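Local coordinates for protein pyrrolidone-carboxylate peptidase (Deinococcus radiodurans R1, PDB 5Z48) that probably removes N-terminal pyroglutamate (5-oxoproline) from peptides as a cysteine exopeptidase, and holds pyroglutamic acid in its pocket, at residues M3-F14 against G36-V47; L60-L70 against V149-L157. All blocks are in the same frame, centred on the assembly; numbering follows the deposited sequence. Where two conformers were deposited one is given.

Contact 1 (M3-F14 against G36-V47); sequences MPTLLLTGFEPF and GGWGVHSALLPV. With PCA (pyroglutamic acid), chain I.
Strands 5-11 and 38-45 run parallel, Thr5 level with Gly39 and Phe11 with Leu45, their axes 28° apart. Eight backbone hydrogen bonds join them, from Gly39 N to Pro4 O at 3.1 Å as far as Glu12 N to Leu45 O; the fourth, from Leu8 N to His41 O, is nearly straight at 177°. At the N-terminal end Pro4 crosses the indole of Trp38 at about a right angle and sets CB over its face, 3.5 Å from the centroid of the six-membered ring, a CH-pi contact. The same indole turns its edge to Leu6 N, 3.8 Å from CE3. An alanine in place of Trp38 is likely to strip Pro4 of its aromatic floor and open a gap beside Leu6. In this alpha/beta fold strand 67-73 pairs with the other edge of strand 5-11, so strand 5-11 is an inner strand. Leu8 CB packs on Val40 CG1 at 3.8 Å, on the face covered by helix 194-211. At the C-terminal end of strand 5-11 and just after it, Phe11 and Phe14 each turn a ring face to CG of the bound pyroglutamate. Phe14 reaches it with CG between its backbone N and carbonyl carbon (chi1 65°), CE1 coming 3.3 Å from the ligand's CD. Val47 CG2 fits against Phe14 CB at 3.8 Å, and a water links Glu12 OE1 to Val47 N.

Contact 2 (L60-L70 against V149-L157); sequences LSEQDPGAVLL and VLYHALHWL
Leu60 and Leu70 face helix 149-157 from two successive elements, the end of helix 49-63 and strand 67-73, in the layered alpha/beta fold of the C15 peptidases. The helix segment runs nearly antiparallel to strand 67-70, at 169° with the axes 10.0 Å apart, and the side chains that meet are almost all apolar. The tight part is buried. Leu70 pushes CD1 into the helix backbone, 3.6 Å from Val149 O and 3.8 Å from Leu150 CA, and the same methyl meets Ala153 CB at 4.1 Å. Its CG stands anti to the carbonyl carbon (chi1 -49°), which sends the branch out from the strand to the helix. The small Ala153 is also touched by Leu60, through CD1. Farther along the helix, Val68 CG2 only grazes Leu157 CD1 at 4.5 Å, a looser fit. Val149 and Leu150 continue toward the catalytic end: Leu150 lies close to Glu83, an active-site residue by similarity, and Val149 packs on Phe11. Toward solvent the contact thins at the exposed Ser61, whose CB stays 4.1 Å from CZ2 of Trp156. His160 stacks on Trp156. Packing is close again where the side chains of Leu60 and Trp156 pass one another head to tail, bringing Leu60 CB over one face of the indole, 3.9 Å from the centroid of the six-membered ring and 17° off its normal.

From the N terminus, strand 5-11 leads through helix 21-29 and short strand 33-34 to strand 38-45, where contact 1 closes a loop with 21 residues between its segments. The chain then enters helix 49-63 and turns back into strand 67-73, and contact 2 closes a longer loop, 78 residues between 60-70 and 149-157, when the chain reaches helix 145-159. The two are therefore in series, neither nested nor crossed. They meet in the sheet: strand 67-73 lies beside strand 5-11, with Leu7 O probably hydrogen-bonded to Leu69 N and Thr5 O to Gly66 N. Contact 1 thus knits the sheet laterally, and contact 2 ties helix 145-159 both to strand 67-73 and to the end of helix 49-63.

Contact 1 (M3-F14 against G36-V47)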
loop_
_atom_site.group_PDB
_atom_site.type_symbol
_atom_site.label_atom_id
_atom_site.label_comp_id
_atom_site.label_asym_id
_atom_site.label_seq_id
_atom_site.Cartn_x
_atom_site.Cartn_y
_atom_site.Cartn_z
ATOM N N MET B 3 -45.648 1.064 -7.684
ATOM C CA MET B 3 -44.854 0.474 -6.620
ATOM C C MET B 3 -43.537 1.233 -6.500
ATOM O O MET B 3 -43.081 1.842 -7.470
ATOM C CB MET B 3 -44.561 -0.998 -6.920
ATOM C CG MET B 3 -45.793 -1.877 -7.102
ATOM S SD MET B 3 -47.116 -1.472 -5.954
ATOM C CE MET B 3 -46.471 -2.067 -4.393
ATOM N N PRO B 4 -42.912 1.237 -5.324
ATOM C CA PRO B 4 -41.654 1.994 -5.186
ATOM C C PRO B 4 -40.511 1.369 -5.963
ATOM O O PRO B 4 -40.360 0.149 -6.011
ATOM C CB PRO B 4 -41.373 1.980 -3.676
ATOM C CG PRO B 4 -42.176 0.827 -3.147
ATOM C CD PRO B 4 -43.380 0.681 -4.042
ATOM N N THR B 5 -39.701 2.224 -6.570
ATOM C CA THR B 5 -38.584 1.795 -7.395
ATOM C C THR B 5 -37.274 2.216 -6.754
ATOM O O THR B 5 -37.115 3.380 -6.374
ATOM C CB THR B 5 -38.652 2.435 -8.777
ATOM O OG1 THR B 5 -39.857 1.995 -9.421
ATOM C CG2 THR B 5 -37.412 2.091 -9.632
ATOM N N LEU B 6 -36.333 1.285 -6.655
ATOM C CA LEU B 6 -34.954 1.659 -6.351
ATOM C C LEU B 6 -34.220 1.777 -7.683
ATOM O O LEU B 6 -34.195 0.822 -8.479
ATOM C CB LEU B 6 -34.277 0.645 -5.427
ATOM C CG LEU B 6 -32.805 1.005 -5.101
ATOM C CD1 LEU B 6 -32.477 0.767 -3.637
ATOM C CD2 LEU B 6 -31.860 0.206 -5.935
ATOM N N LEU B 7 -33.682 2.971 -7.967
ATOM C CA LEU B 7 -32.877 3.166 -9.174
ATOM C C LEU B 7 -31.454 2.711 -8.903
ATOM O O LEU B 7 -30.815 3.226 -7.996
ATOM C CB LEU B 7 -32.896 4.639 -9.597
ATOM C CG LEU B 7 -31.957 5.015 -10.761
ATOM C CD1 LEU B 7 -32.382 4.294 -12.026
ATOM C CD2 LEU B 7 -31.975 6.553 -11.001
ATOM N N LEU B 8 -30.956 1.750 -9.682
ATOM C CA LEU B 8 -29.614 1.197 -9.515
ATOM C C LEU B 8 -28.821 1.480 -10.775
ATOM O O LEU B 8 -29.259 1.118 -11.853
ATOM C CB LEU B 8 -29.702 -0.311 -9.274
ATOM C CG LEU B 8 -28.367 -1.070 -9.266
ATOM C CD1 LEU B 8 -27.419 -0.545 -8.152
ATOM C CD2 LEU B 8 -28.619 -2.562 -9.072
ATOM N N THR B 9 -27.675 2.183 -10.664
ATOM C CA THR B 9 -26.882 2.429 -11.873
ATOM C C THR B 9 -25.484 1.832 -11.739
ATOM O O THR B 9 -24.971 1.656 -10.639
ATOM C CB THR B 9 -26.774 3.927 -12.198
ATOM O OG1 THR B 9 -26.017 4.620 -11.183
ATOM C CG2 THR B 9 -28.141 4.566 -12.254
ATOM N N GLY B 10 -24.893 1.507 -12.892
ATOM C CA GLY B 10 -23.484 1.153 -12.982
ATOM C C GLY B 10 -22.875 1.922 -14.141
ATOM O O GLY B 10 -23.567 2.637 -14.855
ATOM N N PHE B 11 -21.560 1.772 -14.293
ATOM C CA PHE B 11 -20.836 2.460 -15.355
ATOM C C PHE B 11 -20.245 1.467 -16.356
ATOM O O PHE B 11 -19.913 0.329 -16.007
ATOM C CB PHE B 11 -19.666 3.334 -14.794
ATOM C CG PHE B 11 -20.074 4.683 -14.317
ATOM C CD1 PHE B 11 -20.307 5.706 -15.209
ATOM C CD2 PHE B 11 -20.216 4.942 -12.942
ATOM C CE1 PHE B 11 -20.658 6.977 -14.784
ATOM C CE2 PHE B 11 -20.560 6.235 -12.490
ATOM C CZ PHE B 11 -20.797 7.246 -13.406
ATOM N N GLU B 12 -20.062 1.929 -17.605
ATOM C CA GLU B 12 -19.340 1.179 -18.662
ATOM C C GLU B 12 -17.842 1.025 -18.354
ATOM O O GLU B 12 -17.291 1.726 -17.498
ATOM C CB GLU B 12 -19.495 1.890 -19.993
ATOM C CG GLU B 12 -20.931 2.078 -20.417
ATOM C CD GLU B 12 -21.068 2.866 -21.719
ATOM O OE1 GLU B 12 -20.052 3.270 -22.323
ATOM O OE2 GLU B 12 -22.228 3.125 -22.107
ATOM N N PRO B 13 -17.143 0.123 -19.063
ATOM C CA PRO B 13 -15.678 0.067 -18.925
ATOM C C PRO B 13 -15.052 1.392 -19.331
ATOM O O PRO B 13 -15.610 2.158 -20.118
ATOM C CB PRO B 13 -15.258 -1.056 -19.878
ATOM C CG PRO B 13 -16.522 -1.898 -20.061
ATOM C CD PRO B 13 -17.645 -0.879 -20.022
ATOM N N PHE B 14 -13.871 1.655 -18.776
ATOM C CA PHE B 14 -13.162 2.895 -19.035
ATOM C C PHE B 14 -11.684 2.637 -18.799
ATOM O O PHE B 14 -11.293 1.607 -18.233
ATOM C CB PHE B 14 -13.668 4.037 -18.121
ATOM C CG PHE B 14 -13.380 3.800 -16.677
ATOM C CD1 PHE B 14 -14.149 2.888 -15.960
ATOM C CD2 PHE B 14 -12.308 4.433 -16.058
ATOM C CE1 PHE B 14 -13.882 2.642 -14.610
ATOM C CE2 PHE B 14 -12.012 4.193 -14.705
ATOM C CZ PHE B 14 -12.800 3.276 -13.995
ATOM N N GLY B 36 -41.731 -5.350 0.567
ATOM C CA GLY B 36 -42.437 -4.095 0.622
ATOM C C GLY B 36 -42.891 -3.577 -0.716
ATOM O O GLY B 36 -43.268 -2.404 -0.814
ATOM N N GLY B 37 -42.874 -4.412 -1.750
ATOM C CA GLY B 37 -43.301 -3.980 -3.058
ATOM C C GLY B 37 -42.253 -3.257 -3.863
ATOM O O GLY B 37 -42.575 -2.750 -4.947
ATOM N N TRP B 38 -41.004 -3.213 -3.386
ATOM C CA TRP B 38 -39.938 -2.517 -4.086
ATOM C C TRP B 38 -39.405 -3.330 -5.260
ATOM O O TRP B 38 -39.321 -4.564 -5.198
ATOM C CB TRP B 38 -38.766 -2.218 -3.144
ATOM C CG TRP B 38 -38.994 -1.138 -2.138
ATOM C CD1 TRP B 38 -39.597 -1.257 -0.921
ATOM C CD2 TRP B 38 -38.564 0.224 -2.245
ATOM N NE1 TRP B 38 -39.582 -0.041 -0.259
ATOM C CE2 TRP B 38 -38.949 0.876 -1.055
ATOM C CE3 TRP B 38 -37.877 0.950 -3.237
ATOM C CZ2 TRP B 38 -38.687 2.235 -0.826
ATOM C CZ3 TRP B 38 -37.593 2.305 -2.993
ATOM C CH2 TRP B 38 -38.002 2.922 -1.804
ATOM N N GLY B 39 -39.045 -2.636 -6.326
ATOM C CA GLY B 39 -38.391 -3.265 -7.454
ATOM C C GLY B 39 -37.200 -2.430 -7.868
ATOM O O GLY B 39 -37.201 -1.205 -7.748
ATOM N N VAL B 40 -36.167 -3.124 -8.307
ATOM C CA VAL B 40 -34.931 -2.515 -8.808
ATOM C C VAL B 40 -35.090 -2.215 -10.289
ATOM O O VAL B 40 -35.529 -3.091 -11.056
ATOM C CB VAL B 40 -33.743 -3.461 -8.583
ATOM C CG1 VAL B 40 -32.448 -2.883 -9.267
ATOM C CG2 VAL B 40 -33.523 -3.721 -7.090
ATOM N N HIS B 41 -34.762 -0.990 -10.697
ATOM C CA HIS B 41 -34.673 -0.607 -12.105
ATOM C C HIS B 41 -33.221 -0.241 -12.359
ATOM O O HIS B 41 -32.724 0.710 -11.758
ATOM C CB HIS B 41 -35.551 0.614 -12.407
ATOM C CG HIS B 41 -35.421 1.094 -13.812
ATOM N ND1 HIS B 41 -36.235 0.634 -14.825
ATOM C CD2 HIS B 41 -34.540 1.947 -14.388
ATOM C CE1 HIS B 41 -35.891 1.221 -15.960
ATOM N NE2 HIS B 41 -34.845 2.001 -15.724
ATOM N N SER B 42 -32.541 -0.965 -13.240
ATOM C CA SER B 42 -31.124 -0.686 -13.482
ATOM C C SER B 42 -30.906 0.097 -14.776
ATOM O O SER B 42 -31.652 -0.035 -15.749
ATOM C CB SER B 42 -30.332 -1.983 -13.591
ATOM O OG SER B 42 -30.481 -2.743 -12.423
ATOM N N ALA B 43 -29.789 0.834 -14.809
ATOM C CA ALA B 43 -29.323 1.521 -16.010
ATOM C C ALA B 43 -27.808 1.626 -15.996
ATOM O O ALA B 43 -27.175 1.667 -14.937
ATOM C CB ALA B 43 -29.913 2.936 -16.145
ATOM N N LEU B 44 -27.234 1.612 -17.178
ATOM C CA LEU B 44 -25.812 1.858 -17.306
ATOM C C LEU B 44 -25.572 3.283 -17.767
ATOM O O LEU B 44 -26.299 3.813 -18.611
ATOM C CB LEU B 44 -25.192 0.880 -18.283
ATOM C CG LEU B 44 -25.257 -0.554 -17.780
ATOM C CD1 LEU B 44 -24.413 -1.392 -18.735
ATOM C CD2 LEU B 44 -24.791 -0.724 -16.320
ATOM N N LEU B 45 -24.570 3.904 -17.170
ATOM C CA LEU B 45 -24.148 5.252 -17.529
ATOM C C LEU B 45 -22.813 5.249 -18.276
ATOM O O LEU B 45 -21.920 4.431 -17.988
ATOM C CB LEU B 45 -23.986 6.096 -16.258
ATOM C CG LEU B 45 -25.276 6.184 -15.402
ATOM C CD1 LEU B 45 -25.017 6.953 -14.093
ATOM C CD2 LEU B 45 -26.408 6.892 -16.130
ATOM N N PRO B 46 -22.623 6.184 -19.209
ATOM C CA PRO B 46 -21.310 6.328 -19.839
ATOM C C PRO B 46 -20.329 7.007 -18.889
ATOM O O PRO B 46 -20.712 7.771 -17.998
ATOM C CB PRO B 46 -21.598 7.221 -21.047
ATOM C CG PRO B 46 -22.744 8.116 -20.520
ATOM C CD PRO B 46 -23.589 7.190 -19.665
ATOM N N VAL B 47 -19.032 6.736 -19.101
ATOM C CA VAL B 47 -17.981 7.374 -18.284
ATOM C C VAL B 47 -17.590 8.676 -18.965
ATOM O O VAL B 47 -16.509 8.803 -19.556
ATOM C CB VAL B 47 -16.779 6.443 -18.071
ATOM C CG1 VAL B 47 -15.818 7.059 -17.072
ATOM C CG2 VAL B 47 -17.250 5.149 -17.462
HETATM N N PCA I . -15.174 4.377 -11.741
HETATM C CA PCA I . -14.728 5.714 -12.120
HETATM C CB PCA I . -15.607 6.181 -13.293
HETATM C CG PCA I . -16.493 5.007 -13.712
HETATM C CD PCA I . -16.202 3.969 -12.659
HETATM O OE PCA I . -16.796 2.885 -12.631
HETATM C C PCA I . -14.745 6.645 -10.891
HETATM O O PCA I . -14.979 7.855 -10.968
HETATM O OXT PCA I . -14.553 6.172 -9.735
HETATM O O HOH W 1 -18.696 5.329 -21.732
#

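Contact 2 (L60-L70 against V149-L157)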
loop_
_atom_site.group_PDB
_atom_site.type_symbol
_atom_site.label_atom_id
_atom_site.label_comp_id
_atom_site.label_asym_id
_atom_site.label_seq_id
_atom_site.Cartn_x
_atom_site.Cartn_y
_atom_site.Cartn_z
ATOM N N LEU B 60 -33.924 9.974 -13.152
ATOM C CA LEU B 60 -34.543 10.507 -11.938
ATOM C C LEU B 60 -35.927 11.078 -12.224
ATOM O O LEU B 60 -36.879 10.867 -11.457
ATOM C CB LEU B 60 -33.649 11.578 -11.328
ATOM C CG LEU B 60 -32.334 11.060 -10.792
ATOM C CD1 LEU B 60 -31.394 12.266 -10.454
ATOM C CD2 LEU B 60 -32.566 10.229 -9.508
ATOM N N SER B 61 -36.069 11.766 -13.358
ATOM C CA SER B 61 -37.349 12.369 -13.722
ATOM C C SER B 61 -38.381 11.312 -14.134
ATOM O O SER B 61 -39.551 11.374 -13.734
ATOM C CB SER B 61 -37.119 13.363 -14.865
ATOM O OG SER B 61 -38.264 14.152 -15.074
ATOM N N GLU B 62 -37.983 10.372 -14.994
ATOM C CA GLU B 62 -38.940 9.439 -15.573
ATOM C C GLU B 62 -39.290 8.310 -14.602
ATOM O O GLU B 62 -40.426 7.824 -14.607
ATOM C CB GLU B 62 -38.369 8.858 -16.861
ATOM C CG GLU B 62 -38.233 9.891 -17.977
ATOM C CD GLU B 62 -37.683 9.318 -19.265
ATOM O OE1 GLU B 62 -37.719 10.036 -20.283
ATOM O OE2 GLU B 62 -37.247 8.148 -19.276
ATOM N N GLN B 63 -38.330 7.855 -13.789
ATOM C CA GLN B 63 -38.601 6.750 -12.871
ATOM C C GLN B 63 -39.141 7.183 -11.517
ATOM O O GLN B 63 -39.704 6.341 -10.797
ATOM C CB GLN B 63 -37.320 5.933 -12.605
ATOM C CG GLN B 63 -36.710 5.295 -13.806
ATOM C CD GLN B 63 -37.661 4.348 -14.483
ATOM O OE1 GLN B 63 -38.364 3.566 -13.818
ATOM N NE2 GLN B 63 -37.717 4.413 -15.805
ATOM N N ASP B 64 -38.932 8.446 -11.136
ATOM C CA ASP B 64 -39.361 9.019 -9.862
ATOM C C ASP B 64 -39.072 8.029 -8.726
ATOM O O ASP B 64 -39.991 7.580 -8.034
ATOM C CB ASP B 64 -40.832 9.412 -9.894
ATOM C CG ASP B 64 -41.211 10.348 -8.762
ATOM O OD1 ASP B 64 -40.313 10.892 -8.079
ATOM O OD2 ASP B 64 -42.423 10.591 -8.613
ATOM N N PRO B 65 -37.809 7.655 -8.535
ATOM C CA PRO B 65 -37.507 6.526 -7.649
ATOM C C PRO B 65 -37.658 6.918 -6.189
ATOM O O PRO B 65 -37.512 8.083 -5.824
ATOM C CB PRO B 65 -36.053 6.185 -7.991
ATOM C CG PRO B 65 -35.468 7.497 -8.520
ATOM C CD PRO B 65 -36.621 8.216 -9.195
ATOM N N GLY B 66 -37.957 5.915 -5.356
ATOM C CA GLY B 66 -37.980 6.105 -3.919
ATOM C C GLY B 66 -36.636 6.019 -3.249
ATOM O O GLY B 66 -36.546 6.372 -2.070
ATOM N N ALA B 67 -35.610 5.564 -3.964
ATOM C CA ALA B 67 -34.243 5.489 -3.467
ATOM C C ALA B 67 -33.333 5.350 -4.667
ATOM O O ALA B 67 -33.758 4.848 -5.717
ATOM C CB ALA B 67 -34.071 4.289 -2.531
ATOM N N VAL B 68 -32.075 5.803 -4.514
ATOM C CA VAL B 68 -31.111 5.852 -5.615
ATOM C C VAL B 68 -29.789 5.274 -5.128
ATOM O O VAL B 68 -29.178 5.799 -4.178
ATOM C CB VAL B 68 -30.918 7.288 -6.145
ATOM C CG1 VAL B 68 -29.881 7.355 -7.258
ATOM C CG2 VAL B 68 -32.273 7.888 -6.573
ATOM N N LEU B 69 -29.346 4.191 -5.775
ATOM C CA LEU B 69 -28.057 3.544 -5.503
ATOM C C LEU B 69 -27.166 3.622 -6.748
ATOM O O LEU B 69 -27.346 2.870 -7.711
ATOM C CB LEU B 69 -28.266 2.094 -5.035
ATOM C CG LEU B 69 -26.979 1.353 -4.613
ATOM C CD1 LEU B 69 -26.202 2.091 -3.545
ATOM C CD2 LEU B 69 -27.347 -0.035 -4.063
ATOM N N LEU B 70 -26.197 4.541 -6.752
ATOM C CA LEU B 70 -25.268 4.694 -7.859
ATOM C C LEU B 70 -24.016 3.866 -7.548
ATOM O O LEU B 70 -23.497 3.953 -6.419
ATOM C CB LEU B 70 -24.885 6.163 -7.999
ATOM C CG LEU B 70 -26.050 7.172 -8.019
ATOM C CD1 LEU B 70 -25.407 8.601 -7.885
ATOM C CD2 LEU B 70 -26.876 7.087 -9.273
ATOM N N VAL B 149 -21.518 12.070 -10.656
ATOM C CA VAL B 149 -22.933 11.675 -10.694
ATOM C C VAL B 149 -23.533 11.668 -9.294
ATOM O O VAL B 149 -24.744 11.919 -9.133
ATOM C CB VAL B 149 -23.167 10.336 -11.429
ATOM C CG1 VAL B 149 -22.829 10.425 -12.931
ATOM C CG2 VAL B 149 -22.446 9.137 -10.772
ATOM N N LEU B 150 -22.706 11.458 -8.264
ATOM C CA LEU B 150 -23.188 11.511 -6.891
ATOM C C LEU B 150 -23.633 12.923 -6.559
ATOM O O LEU B 150 -24.766 13.141 -6.119
ATOM C CB LEU B 150 -22.082 11.047 -5.930
ATOM C CG LEU B 150 -22.432 11.131 -4.450
ATOM C CD1 LEU B 150 -23.709 10.324 -4.113
ATOM C CD2 LEU B 150 -21.263 10.705 -3.575
ATOM N N TYR B 151 -22.760 13.909 -6.834
ATOM C CA TYR B 151 -23.133 15.307 -6.642
ATOM C C TYR B 151 -24.340 15.658 -7.504
ATOM O O TYR B 151 -25.286 16.315 -7.035
ATOM C CB TYR B 151 -21.931 16.212 -6.964
ATOM C CG TYR B 151 -22.205 17.675 -6.740
ATOM C CD1 TYR B 151 -22.872 18.449 -7.692
ATOM C CD2 TYR B 151 -21.793 18.307 -5.564
ATOM C CE1 TYR B 151 -23.162 19.793 -7.467
ATOM C CE2 TYR B 151 -22.038 19.660 -5.328
ATOM C CZ TYR B 151 -22.737 20.404 -6.277
ATOM O OH TYR B 151 -23.018 21.737 -6.061
ATOM N N HIS B 152 -24.303 15.273 -8.782
ATOM C CA HIS B 152 -25.396 15.606 -9.701
ATOM C C HIS B 152 -26.742 15.094 -9.185
ATOM O O HIS B 152 -27.749 15.828 -9.206
ATOM C CB HIS B 152 -25.080 15.009 -11.066
ATOM C CG HIS B 152 -26.129 15.255 -12.086
ATOM N ND1 HIS B 152 -26.072 16.314 -12.970
ATOM C CD2 HIS B 152 -27.266 14.579 -12.374
ATOM C CE1 HIS B 152 -27.132 16.275 -13.764
ATOM N NE2 HIS B 152 -27.883 15.247 -13.404
ATOM N N ALA B 153 -26.792 13.839 -8.739
ATOM C CA ALA B 153 -28.071 13.281 -8.297
ATOM C C ALA B 153 -28.558 13.966 -7.024
ATOM O O ALA B 153 -29.760 14.274 -6.904
ATOM C CB ALA B 153 -27.924 11.772 -8.081
ATOM N N LEU B 154 -27.667 14.198 -6.053
ATOM C CA LEU B 154 -28.105 14.821 -4.805
ATOM C C LEU B 154 -28.617 16.233 -5.058
ATOM O O LEU B 154 -29.632 16.647 -4.488
ATOM C CB LEU B 154 -26.954 14.793 -3.788
ATOM C CG LEU B 154 -26.635 13.406 -3.248
ATOM C CD1 LEU B 154 -25.251 13.407 -2.551
ATOM C CD2 LEU B 154 -27.715 12.946 -2.241
ATOM N N HIS B 155 -27.936 16.976 -5.946
ATOM C CA HIS B 155 -28.359 18.333 -6.290
ATOM C C HIS B 155 -29.725 18.327 -6.972
ATOM O O HIS B 155 -30.607 19.120 -6.606
ATOM C CB HIS B 155 -27.317 18.962 -7.216
ATOM C CG HIS B 155 -27.633 20.375 -7.595
ATOM N ND1 HIS B 155 -27.586 21.408 -6.686
ATOM C CD2 HIS B 155 -27.963 20.931 -8.784
ATOM C CE1 HIS B 155 -27.895 22.544 -7.295
ATOM N NE2 HIS B 155 -28.132 22.283 -8.570
ATOM N N TRP B 156 -29.903 17.458 -7.976
ATOM C CA TRP B 156 -31.177 17.379 -8.696
ATOM C C TRP B 156 -32.313 17.053 -7.735
ATOM O O TRP B 156 -33.365 17.706 -7.742
ATOM C CB TRP B 156 -31.073 16.319 -9.815
ATOM C CG TRP B 156 -32.262 16.330 -10.727
ATOM C CD1 TRP B 156 -32.359 16.973 -11.928
ATOM C CD2 TRP B 156 -33.532 15.692 -10.505
ATOM N NE1 TRP B 156 -33.607 16.772 -12.471
ATOM C CE2 TRP B 156 -34.340 15.980 -11.628
ATOM C CE3 TRP B 156 -34.058 14.897 -9.469
ATOM C CZ2 TRP B 156 -35.657 15.520 -11.749
ATOM C CZ3 TRP B 156 -35.359 14.436 -9.587
ATOM C CH2 TRP B 156 -36.153 14.756 -10.719
ATOM N N LEU B 157 -32.101 16.051 -6.873
ATOM C CA LEU B 157 -33.143 15.674 -5.926
ATOM C C LEU B 157 -33.506 16.838 -5.006
ATOM O O LEU B 157 -34.688 17.140 -4.812
ATOM C CB LEU B 157 -32.702 14.458 -5.128
ATOM C CG LEU B 157 -32.721 13.126 -5.900
ATOM C CD1 LEU B 157 -31.945 12.094 -5.063
ATOM C CD2 LEU B 157 -34.147 12.655 -6.196
#